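Local atomic coordinates of nicotinate-nucleotide pyrophosphorylase (Francisella tularensis subsp. tularensis, PDB entry 3TQV), a protein that probably converts quinolinate and 5-phosphoribosyl 1-diphosphate into nicotinate mononucleotide, carbon dioxide and diphosphate, a step of NAD biosynthesis. Residues 67-70 with 71-75; 118-121 with 122-126; 164-167 with 168-172. All blocks are in the same frame, centred on the assembly; numbering follows the deposited sequence.

Interaction 1: residues 67-70 with 71-75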
# COMPACT_ATOMS: atom_id res chain seq x y z
N VAL B 67 -1.38 -10.95 15.24
CA VAL B 67 -0.22 -11.74 14.84
C VAL B 67 0.30 -12.56 16.01
O VAL B 67 0.42 -13.78 15.91
CB VAL B 67 0.92 -10.87 14.28
CG1 VAL B 67 2.12 -11.73 13.91
CG2 VAL B 67 0.46 -10.06 13.08
N ILE B 68 0.61 -11.91 17.12
CA ILE B 68 1.03 -12.63 18.34
C ILE B 68 0.07 -13.78 18.64
O ILE B 68 0.46 -14.94 18.73
CB ILE B 68 1.07 -11.70 19.58
CG1 ILE B 68 2.25 -10.76 19.49
CG2 ILE B 68 1.17 -12.51 20.86
CD1 ILE B 68 3.34 -11.27 18.58
N ASN B 69 -1.20 -13.41 18.78
CA ASN B 69 -2.28 -14.33 19.12
C ASN B 69 -2.32 -15.57 18.24
O ASN B 69 -2.54 -16.69 18.73
CB ASN B 69 -3.61 -13.60 19.01
CG ASN B 69 -4.76 -14.42 19.54
OD1 ASN B 69 -5.77 -14.63 18.85
ND2 ASN B 69 -4.61 -14.91 20.76
N GLN B 70 -2.13 -15.37 16.94
CA GLN B 70 -2.18 -16.46 15.98
C GLN B 70 -0.91 -17.33 15.97
O GLN B 70 -0.98 -18.52 15.69
CB GLN B 70 -2.50 -15.95 14.58
CG GLN B 70 -3.97 -15.63 14.36
CD GLN B 70 -4.26 -15.09 12.95
OE1 GLN B 70 -5.12 -14.21 12.77
NE2 GLN B 70 -3.56 -15.62 11.96
N LEU B 71 0.23 -16.74 16.28
CA LEU B 71 1.48 -17.50 16.27
C LEU B 71 1.79 -18.25 17.57
O LEU B 71 2.19 -19.41 17.56
CB LEU B 71 2.66 -16.60 15.93
CG LEU B 71 2.87 -16.30 14.46
CD1 LEU B 71 4.21 -15.59 14.26
CD2 LEU B 71 2.83 -17.58 13.67
N ASP B 72 1.62 -17.56 18.70
CA ASP B 72 2.06 -18.07 19.97
C ASP B 72 1.43 -17.20 21.07
O ASP B 72 1.97 -16.16 21.42
CB ASP B 72 3.59 -18.01 20.05
CG ASP B 72 4.15 -18.66 21.31
OD1 ASP B 72 3.37 -18.87 22.27
OD2 ASP B 72 5.36 -18.96 21.36
N LYS B 73 0.29 -17.63 21.60
CA LYS B 73 -0.39 -16.87 22.64
C LYS B 73 0.52 -16.64 23.87
O LYS B 73 0.22 -15.80 24.71
CB LYS B 73 -1.69 -17.56 23.06
CG LYS B 73 -2.63 -17.88 21.91
CD LYS B 73 -4.06 -18.08 22.41
CE LYS B 73 -4.97 -18.62 21.31
NZ LYS B 73 -4.98 -17.76 20.07
N ASN B 74 1.61 -17.40 23.94
CA ASN B 74 2.58 -17.28 25.04
C ASN B 74 3.36 -15.97 25.04
O ASN B 74 3.81 -15.53 26.10
CB ASN B 74 3.58 -18.45 25.02
CG ASN B 74 2.92 -19.79 25.32
OD1 ASN B 74 2.11 -19.91 26.23
ND2 ASN B 74 3.28 -20.80 24.53
N ILE B 75 3.54 -15.35 23.87
CA ILE B 75 4.23 -14.06 23.80
C ILE B 75 3.43 -12.99 24.52
O ILE B 75 2.27 -12.75 24.19
CB ILE B 75 4.45 -13.58 22.35
CG1 ILE B 75 5.25 -14.60 21.53
CG2 ILE B 75 5.15 -12.22 22.35
CD1 ILE B 75 5.29 -14.31 20.02

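Interaction 2: residues 118-121 with 122-126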
# COMPACT_ATOMS: atom_id res chain seq x y z
N SER B 118 0.60 3.06 10.32
CA SER B 118 1.13 4.24 10.98
C SER B 118 1.55 5.20 9.89
O SER B 118 1.50 6.42 10.06
CB SER B 118 2.32 3.89 11.86
OG SER B 118 1.97 2.95 12.85
N GLY B 119 1.98 4.64 8.77
CA GLY B 119 2.32 5.46 7.62
C GLY B 119 1.11 6.28 7.23
O GLY B 119 1.14 7.52 7.23
N THR B 120 0.03 5.57 6.90
CA THR B 120 -1.22 6.21 6.56
C THR B 120 -1.66 7.23 7.60
O THR B 120 -2.06 8.33 7.24
CB THR B 120 -2.33 5.20 6.29
OG1 THR B 120 -2.05 4.52 5.07
CG2 THR B 120 -3.69 5.92 6.16
N ALA B 121 -1.59 6.87 8.88
CA ALA B 121 -2.04 7.80 9.93
C ALA B 121 -1.18 9.05 9.95
O ALA B 121 -1.69 10.16 10.03
CB ALA B 121 -2.06 7.13 11.29
N THR B 122 0.13 8.86 9.85
CA THR B 122 1.09 9.96 9.85
C THR B 122 0.94 10.93 8.66
O THR B 122 1.11 12.15 8.82
CB THR B 122 2.53 9.39 9.93
OG1 THR B 122 2.63 8.51 11.06
CG2 THR B 122 3.59 10.51 10.03
N VAL B 123 0.62 10.41 7.48
CA VAL B 123 0.33 11.29 6.34
C VAL B 123 -0.84 12.20 6.69
O VAL B 123 -0.83 13.40 6.45
CB VAL B 123 -0.13 10.51 5.10
CG1 VAL B 123 -0.18 11.44 3.91
CG2 VAL B 123 0.77 9.34 4.85
N THR B 124 -1.88 11.58 7.22
CA THR B 124 -3.10 12.28 7.50
C THR B 124 -2.76 13.39 8.48
O THR B 124 -2.92 14.58 8.18
CB THR B 124 -4.15 11.32 8.09
OG1 THR B 124 -4.29 10.20 7.22
CG2 THR B 124 -5.50 12.02 8.27
N ASN B 125 -2.23 13.00 9.64
CA ASN B 125 -1.88 14.01 10.61
C ASN B 125 -1.10 15.20 10.04
O ASN B 125 -1.41 16.35 10.37
CB ASN B 125 -1.17 13.42 11.82
CG ASN B 125 -1.17 14.39 12.98
OD1 ASN B 125 -2.24 14.81 13.43
ND2 ASN B 125 0.02 14.79 13.44
N LYS B 126 -0.10 14.96 9.20
CA LYS B 126 0.57 16.10 8.58
C LYS B 126 -0.44 17.08 7.99
O LYS B 126 -0.54 18.22 8.44
CB LYS B 126 1.61 15.66 7.53
CG LYS B 126 3.02 15.54 8.10
CD LYS B 126 3.74 14.30 7.54
CE LYS B 126 4.98 13.94 8.35
NZ LYS B 126 5.49 12.58 7.97

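Interaction 3: residues 164-167 with 168-172. With PO4 (phosphate ion), chain F.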
# COMPACT_ATOMS: atom_id res chain seq x y z
N HIS B 164 -15.06 10.01 4.65
CA HIS B 164 -16.02 10.06 3.55
C HIS B 164 -16.66 8.68 3.49
O HIS B 164 -16.29 7.80 4.26
CB HIS B 164 -15.28 10.37 2.26
CG HIS B 164 -16.17 10.60 1.08
ND1 HIS B 164 -16.91 11.75 0.93
CD2 HIS B 164 -16.40 9.85 -0.02
CE1 HIS B 164 -17.58 11.69 -0.21
NE2 HIS B 164 -17.29 10.55 -0.80
N ARG B 165 -17.61 8.47 2.59
CA ARG B 165 -18.35 7.21 2.62
C ARG B 165 -17.42 5.99 2.62
O ARG B 165 -16.36 6.02 2.00
CB ARG B 165 -19.34 7.15 1.46
CG ARG B 165 -18.70 7.35 0.11
CD ARG B 165 -19.65 7.07 -1.03
NE ARG B 165 -18.95 6.99 -2.30
CZ ARG B 165 -19.50 6.63 -3.46
NH1 ARG B 165 -20.79 6.32 -3.54
NH2 ARG B 165 -18.74 6.60 -4.56
N ILE B 166 -17.80 4.92 3.30
CA ILE B 166 -17.00 3.71 3.26
C ILE B 166 -16.95 3.07 1.87
O ILE B 166 -15.90 2.57 1.45
CB ILE B 166 -17.48 2.64 4.27
CG1 ILE B 166 -17.59 3.24 5.67
CG2 ILE B 166 -16.55 1.41 4.24
CD1 ILE B 166 -16.38 4.09 6.07
N GLY B 167 -18.07 3.08 1.14
CA GLY B 167 -18.12 2.39 -0.13
C GLY B 167 -19.21 2.77 -1.12
O GLY B 167 -19.56 3.95 -1.24
N LEU B 168 -19.73 1.79 -1.84
CA LEU B 168 -20.78 2.06 -2.82
C LEU B 168 -22.19 1.88 -2.23
O LEU B 168 -23.19 2.17 -2.88
CB LEU B 168 -20.60 1.20 -4.08
CG LEU B 168 -19.30 1.40 -4.89
CD1 LEU B 168 -19.02 0.22 -5.82
CD2 LEU B 168 -19.28 2.72 -5.67
N PHE B 169 -22.25 1.43 -0.98
CA PHE B 169 -23.51 1.05 -0.36
C PHE B 169 -24.04 2.04 0.70
O PHE B 169 -25.24 2.28 0.79
CB PHE B 169 -23.38 -0.34 0.25
CG PHE B 169 -22.26 -0.45 1.23
CD1 PHE B 169 -22.44 -0.07 2.55
CD2 PHE B 169 -21.02 -0.90 0.83
CE1 PHE B 169 -21.41 -0.15 3.45
CE2 PHE B 169 -19.97 -1.00 1.72
CZ PHE B 169 -20.17 -0.62 3.04
N ASP B 170 -23.15 2.61 1.51
CA ASP B 170 -23.60 3.46 2.62
C ASP B 170 -23.99 4.89 2.22
O ASP B 170 -24.60 5.62 3.02
CB ASP B 170 -22.56 3.47 3.77
CG ASP B 170 -21.13 3.77 3.29
OD1 ASP B 170 -20.84 3.68 2.08
OD2 ASP B 170 -20.28 4.09 4.15
N ALA B 171 -23.65 5.30 1.01
CA ALA B 171 -23.89 6.67 0.62
C ALA B 171 -23.97 6.85 -0.89
O ALA B 171 -23.47 6.01 -1.65
CB ALA B 171 -22.84 7.55 1.19
N TYR B 172 -24.61 7.93 -1.32
CA TYR B 172 -24.84 8.19 -2.74
C TYR B 172 -23.78 9.13 -3.24
O TYR B 172 -23.49 10.10 -2.56
CB TYR B 172 -26.18 8.89 -2.95
CG TYR B 172 -27.36 7.99 -3.13
CD1 TYR B 172 -27.33 6.94 -4.05
CD2 TYR B 172 -28.52 8.19 -2.40
CE1 TYR B 172 -28.44 6.11 -4.23
CE2 TYR B 172 -29.63 7.37 -2.56
CZ TYR B 172 -29.59 6.33 -3.47
OH TYR B 172 -30.69 5.52 -3.63
P PO4 F . -15.43 8.07 -3.45
O1 PO4 F . -15.53 9.55 -3.64
O2 PO4 F . -14.01 7.67 -3.14
O3 PO4 F . -16.33 7.65 -2.33
O4 PO4 F . -15.89 7.38 -4.70

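Interaction 1: residues 67-70 with 71-75
Backbone hydrogen bonds finish the helix here: L71 N donates to V67 O, and one residue on D72 N donates to I68 O over 2.9 Å, an almost straight bond (N-H...O 174°). L71 N also leans toward I68 O, but that second bond is weak.

A further polar link comes from K73. Its chain turns back across N69 and bends at its last torsion (chi4 -56°), which sets NZ 3.0 Å from N69 O; the ammonium sits above the carbonyl plane, 44° out of it, and not on a lone pair.

These bonds close the C-terminal end of helix 61-71 in the N-terminal domain, where D72 leaves helical angles and a type I beta turn from D72 to I75 leads into strand 76-79. Beyond the segments, D72 OD2 is hydrogen-bonded to S102 OG of helix 100-130.

Apolar contacts line the inner side. The side chains of I68 and I75 cross at about a right angle, with I68 CG2 3.8 Å from I75 CB. At their ends, I68 CD1 lies 3.9 Å from I75 CD1. More loosely, V67 CG1 lies 4.4 Å from L71 CD1. Helix 100-130 covers this face, I110 meeting both V67 and I68, and A106 meeting L71.

Interaction 2: residues 118-121 with 122-126
T122 sends both its amide and its hydroxyl back to the carbonyl of S118, four residues earlier, within the long helix 100-130 that runs from the N-terminal domain into the C-terminal, barrel-type domain. This is the familiar helical pattern in which a threonine hydroxyl folds onto the i-4 carbonyl beside the regular main-chain bond. With OG1 of T122 beside its own backbone N (chi1 -54°), the hydroxyl comes 2.6 Å from S118 O, while T122 N lies 2.8 Å from the same oxygen. The two donors approach from opposite faces of the carbonyl plane, so S118 O is gripped by two bonds. T122 OG1 is also hydrogen-bonded to I57 N, which ties the buried hydroxyl to the short strand 56-57; the hydroxyl of S118 bonds to C59 N nearby.

V123 follows with the ordinary helical bond from its N to G119 O. Its CG2 branch, beside the backbone N, faces back toward G119 O. Outside the segments the V123 side chain packs on I272 of helix 271-274 and lies about 6 Å from the side chain of A271, a predicted substrate-binding residue.

At T124 the double grip recurs, somewhat longer. T124 N is 3.3 Å from T120 O, and the hydroxyl, again lying beside its own backbone N, reaches that oxygen from the other face. The T120 hydroxyl is itself hydrogen-bonded to Q152 OE1 of helix 149-159, whose V156 touches both T120 and T124.

N125 continues the helix through its main chain: N125 N donates to A121 O over 2.9 Å, nearly straight at 174°, with N125 CB 3.8 Å from that same A121 O.

Interaction 3: residues 164-167 with 168-172
R165 and D170 both place CG between the backbone N and the carbonyl carbon (chi1 55° and 50°), and these torsions carry the arginine along A171 to a bound anion and fold the aspartate back onto the amides of I166 and G167. From CG to NE the arginine chain is extended, and its guanidinium is held along its edge. R165 NE donates to O3 of the bound phosphate over 2.7 Å in a straight bond (178°), and R165 NH2 donates to O4 of the same phosphate over 3.0 Å. NH1 of R165 turns instead to A171 O, 3.3 Å away; that oxygen lies in the guanidinium plane, although the donor stands above the carbonyl plane. Three bonds thus fix the rotation of the group, and its stem packs on A171, with CB of R165 3.5 Å from CB of A171.

The D170 carboxylate bridges two successive amides. D170 OD2 takes I166 N on its syn lone pair at 2.7 Å, and D170 OD1 accepts from G167 N at 3.0 Å, drawing the loop into a tight bend. The second subunit covers part of this bend, its T37 meeting R165 and its A32 meeting F169.

R142 N also bonds the phosphate, and R142 and R165 are both predicted substrate-binding residues. The ion, probably from the crystallisation liquor, therefore occupies a basic pocket consistent with the substrate site of a quinolinate phosphoribosyltransferase, at the entry to strand 171-174.

Overall arrangement
Along the chain the three contacts stand in series, none nested within or crossing another, and each is local: interaction 1 closes a turn at a helix end, interaction 2 stays within one helix, and interaction 3 closes a bend before a strand. Interaction 1 leads from helix 61-71 into strand 76-79 of the antiparallel sheet. Helix 100-130 packs on that corner near its start and carries interaction 2 further along, so one helix links the two contacts, the centres of interactions 1 and 2 being 27 Å apart. Interaction 3 follows helix 149-159, whose residues also touch interaction 2, and leads into strand 171-174, an outermost strand of the parallel sheet within this chain, beside the second subunit.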